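Local coordinates for methyl-accepting chemotaxis protein (Campylobacter jejuni, PDB 6W3V), which is a putative chemotaxis receptor whose Cache-type sensor region binds phenylalanine, probably to inform the cell's swimming direction, at residues 90-95 / 133-138. Residues are numbered along the deposited sequence; the frame is centred on the assembly and turned at random.
Sequences VLLSQK and DTVLKQ. With PHE (phenylalanine), chain C.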
loop_
_atom_site.group_PDB
_atom_site.type_symbol
_atom_site.label_atom_id
_atom_site.label_comp_id
_atom_site.label_asym_id
_atom_site.label_seq_id
_atom_site.Cartn_x
_atom_site.Cartn_y
_atom_site.Cartn_z
ATOM N N VAL A 90 -17.763 -1.574 16.947
ATOM C CA VAL A 90 -16.998 -0.730 16.044
ATOM C C VAL A 90 -17.902 0.338 15.478
ATOM O O VAL A 90 -19.021 0.058 14.989
ATOM C CB VAL A 90 -16.295 -1.526 14.934
ATOM C CG1 VAL A 90 -17.282 -2.335 14.141
ATOM C CG2 VAL A 90 -15.491 -0.635 14.011
ATOM N N LEU A 91 -17.399 1.566 15.511
ATOM C CA LEU A 91 -18.071 2.702 14.869
ATOM C C LEU A 91 -17.602 2.767 13.443
ATOM O O LEU A 91 -16.394 2.941 13.193
ATOM C CB LEU A 91 -17.782 3.993 15.576
ATOM C CG LEU A 91 -18.512 5.199 15.034
ATOM C CD1 LEU A 91 -20.016 5.088 15.247
ATOM C CD2 LEU A 91 -17.969 6.449 15.658
ATOM N N LEU A 92 -18.539 2.536 12.526
ATOM C CA LEU A 92 -18.161 2.320 11.112
ATOM C C LEU A 92 -18.756 3.386 10.230
ATOM O O LEU A 92 -19.963 3.518 10.139
ATOM C CB LEU A 92 -18.652 0.931 10.671
ATOM C CG LEU A 92 -18.504 0.540 9.223
ATOM C CD1 LEU A 92 -17.049 0.581 8.761
ATOM C CD2 LEU A 92 -19.151 -0.827 9.024
ATOM N N SER A 93 -17.870 4.087 9.513
ATOM C CA SER A 93 -18.264 5.037 8.478
ATOM C C SER A 93 -17.896 4.422 7.126
ATOM O O SER A 93 -16.701 4.182 6.854
ATOM C CB SER A 93 -17.543 6.368 8.631
ATOM O OG SER A 93 -17.943 7.300 7.659
ATOM N N GLN A 94 -18.896 4.081 6.339
ATOM C CA GLN A 94 -18.680 3.309 5.117
ATOM C C GLN A 94 -19.240 4.063 3.928
ATOM O O GLN A 94 -20.253 4.757 4.006
ATOM C CB GLN A 94 -19.286 1.913 5.219
ATOM C CG GLN A 94 -20.772 1.876 5.388
ATOM C CD GLN A 94 -21.335 0.466 5.276
ATOM O OE1 GLN A 94 -21.558 -0.073 4.176
ATOM N NE2 GLN A 94 -21.571 -0.120 6.400
ATOM N N LYS A 95 -18.503 3.958 2.811
ATOM C CA LYS A 95 -18.988 4.513 1.551
ATOM C C LYS A 95 -20.298 3.860 1.125
ATOM O O LYS A 95 -20.495 2.672 1.302
ATOM C CB LYS A 95 -17.861 4.380 0.491
ATOM C CG LYS A 95 -17.998 5.357 -0.647
ATOM C CD LYS A 95 -16.835 5.205 -1.599
ATOM C CE LYS A 95 -17.019 6.151 -2.771
ATOM N NZ LYS A 95 -15.961 5.900 -3.779
ATOM N N ASP A 133 -11.977 -6.555 1.789
ATOM C CA ASP A 133 -12.785 -5.944 2.847
ATOM C C ASP A 133 -14.091 -6.693 2.911
ATOM O O ASP A 133 -14.815 -6.816 1.919
ATOM C CB ASP A 133 -13.038 -4.498 2.472
ATOM C CG ASP A 133 -14.106 -3.861 3.293
ATOM O OD1 ASP A 133 -14.074 -4.066 4.521
ATOM O OD2 ASP A 133 -14.996 -3.189 2.679
ATOM N N THR A 134 -14.480 -7.001 4.157
ATOM C CA THR A 134 -15.727 -7.723 4.349
ATOM C C THR A 134 -16.963 -6.819 4.304
ATOM O O THR A 134 -18.086 -7.301 4.088
ATOM C CB THR A 134 -15.749 -8.522 5.664
ATOM O OG1 THR A 134 -15.558 -7.615 6.743
ATOM C CG2 THR A 134 -14.623 -9.543 5.673
ATOM N N VAL A 135 -16.777 -5.532 4.569
ATOM C CA VAL A 135 -17.912 -4.610 4.604
ATOM C C VAL A 135 -18.418 -4.338 3.167
ATOM O O VAL A 135 -19.589 -4.548 2.852
ATOM C CB VAL A 135 -17.573 -3.296 5.348
ATOM C CG1 VAL A 135 -18.707 -2.292 5.203
ATOM C CG2 VAL A 135 -17.322 -3.560 6.834
ATOM N N LEU A 136 -17.506 -3.958 2.275
ATOM C CA LEU A 136 -17.897 -3.532 0.936
ATOM C C LEU A 136 -17.342 -4.476 -0.154
ATOM O O LEU A 136 -17.607 -4.279 -1.330
ATOM C CB LEU A 136 -17.532 -2.053 0.678
ATOM C CG LEU A 136 -18.432 -1.005 1.394
ATOM C CD1 LEU A 136 -17.878 0.426 1.404
ATOM C CD2 LEU A 136 -19.866 -1.023 0.861
ATOM N N LYS A 137 -16.632 -5.526 0.241
ATOM C CA LYS A 137 -16.134 -6.555 -0.695
ATOM C C LYS A 137 -15.380 -5.935 -1.883
ATOM O O LYS A 137 -15.664 -6.272 -3.053
ATOM C CB LYS A 137 -17.272 -7.462 -1.139
ATOM C CG LYS A 137 -17.956 -8.122 0.048
ATOM C CD LYS A 137 -17.254 -9.404 0.436
ATOM C CE LYS A 137 -18.041 -10.123 1.522
ATOM N NZ LYS A 137 -17.143 -10.909 2.406
ATOM N N GLN A 138 -14.432 -5.056 -1.523
ATOM C CA GLN A 138 -13.350 -4.605 -2.410
ATOM C C GLN A 138 -11.995 -4.895 -1.787
ATOM O O GLN A 138 -11.851 -4.833 -0.569
ATOM C CB GLN A 138 -13.477 -3.119 -2.748
ATOM C CG GLN A 138 -14.823 -2.772 -3.346
ATOM C CD GLN A 138 -14.965 -1.312 -3.645
ATOM O OE1 GLN A 138 -13.968 -0.647 -3.904
ATOM N NE2 GLN A 138 -16.184 -0.788 -3.531
HETATM N N PHE C . -11.807 -3.730 5.953
HETATM C CA PHE C . -12.218 -4.090 7.330
HETATM C C PHE C . -12.170 -5.605 7.461
HETATM O O PHE C . -12.564 -6.290 6.501
HETATM C CB PHE C . -13.659 -3.610 7.560
HETATM C CG PHE C . -14.179 -3.868 8.918
HETATM C CD1 PHE C . -14.707 -5.089 9.208
HETATM C CD2 PHE C . -14.181 -2.886 9.863
HETATM C CE1 PHE C . -15.262 -5.337 10.441
HETATM C CE2 PHE C . -14.679 -3.152 11.101
HETATM C CZ PHE C . -15.121 -4.412 11.418
HETATM O OXT PHE C . -11.765 -6.113 8.526
#
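Both methyls of Val135 reach CD2 of Leu92 where the loop 133-138 meets the end of strand 90-94. CG2 comes closer, tip to tip at 4.0 Å, and also lies 3.7 Å from CB of the bound phenylalanine. CG1, anti to the backbone N (chi1 172°), also lies across the amide group of Gln94, equally near its CD, OE1 and NE2 (3.8 Å). Leu136 carries the contact past the strand's end, CD1 3.5 Å from the backbone O of Lys95 and CD2 beside OE1 of Gln94. No hydrogen bond links the two segments. Val90 CG2 reaches ring atom CE2 of the phenylalanine.

Asp133 holds the shape of the loop. Its OD1 accepts from Val135 N in an Asx turn, and its OD2 from Leu136 N at 2.7 Å, both donors standing above the carboxylate plane. The ligand's N donates to the same OD1 (2.7 Å) from the other face of the carboxylate, while Thr134 N gives the ligand's O a nearly straight bond of 3.1 Å (174°). One turn thus both grips the amino acid and presents Val135 to the strand. Asn80 of strand 80-84 donates to Asp133 OD2 and touches Val135 and Leu136. The ligand is also hydrogen-bonded to Tyr131, Asp160, Trp115 and Lys113.

Within the first PDC sensor domain, strand 90-94 pairs between strands 80-84 and 103-105, helix 58-76 packs against Leu91 and Ser93, and the loop connects strands 126-132 and 139-149 of the same antiparallel sheet.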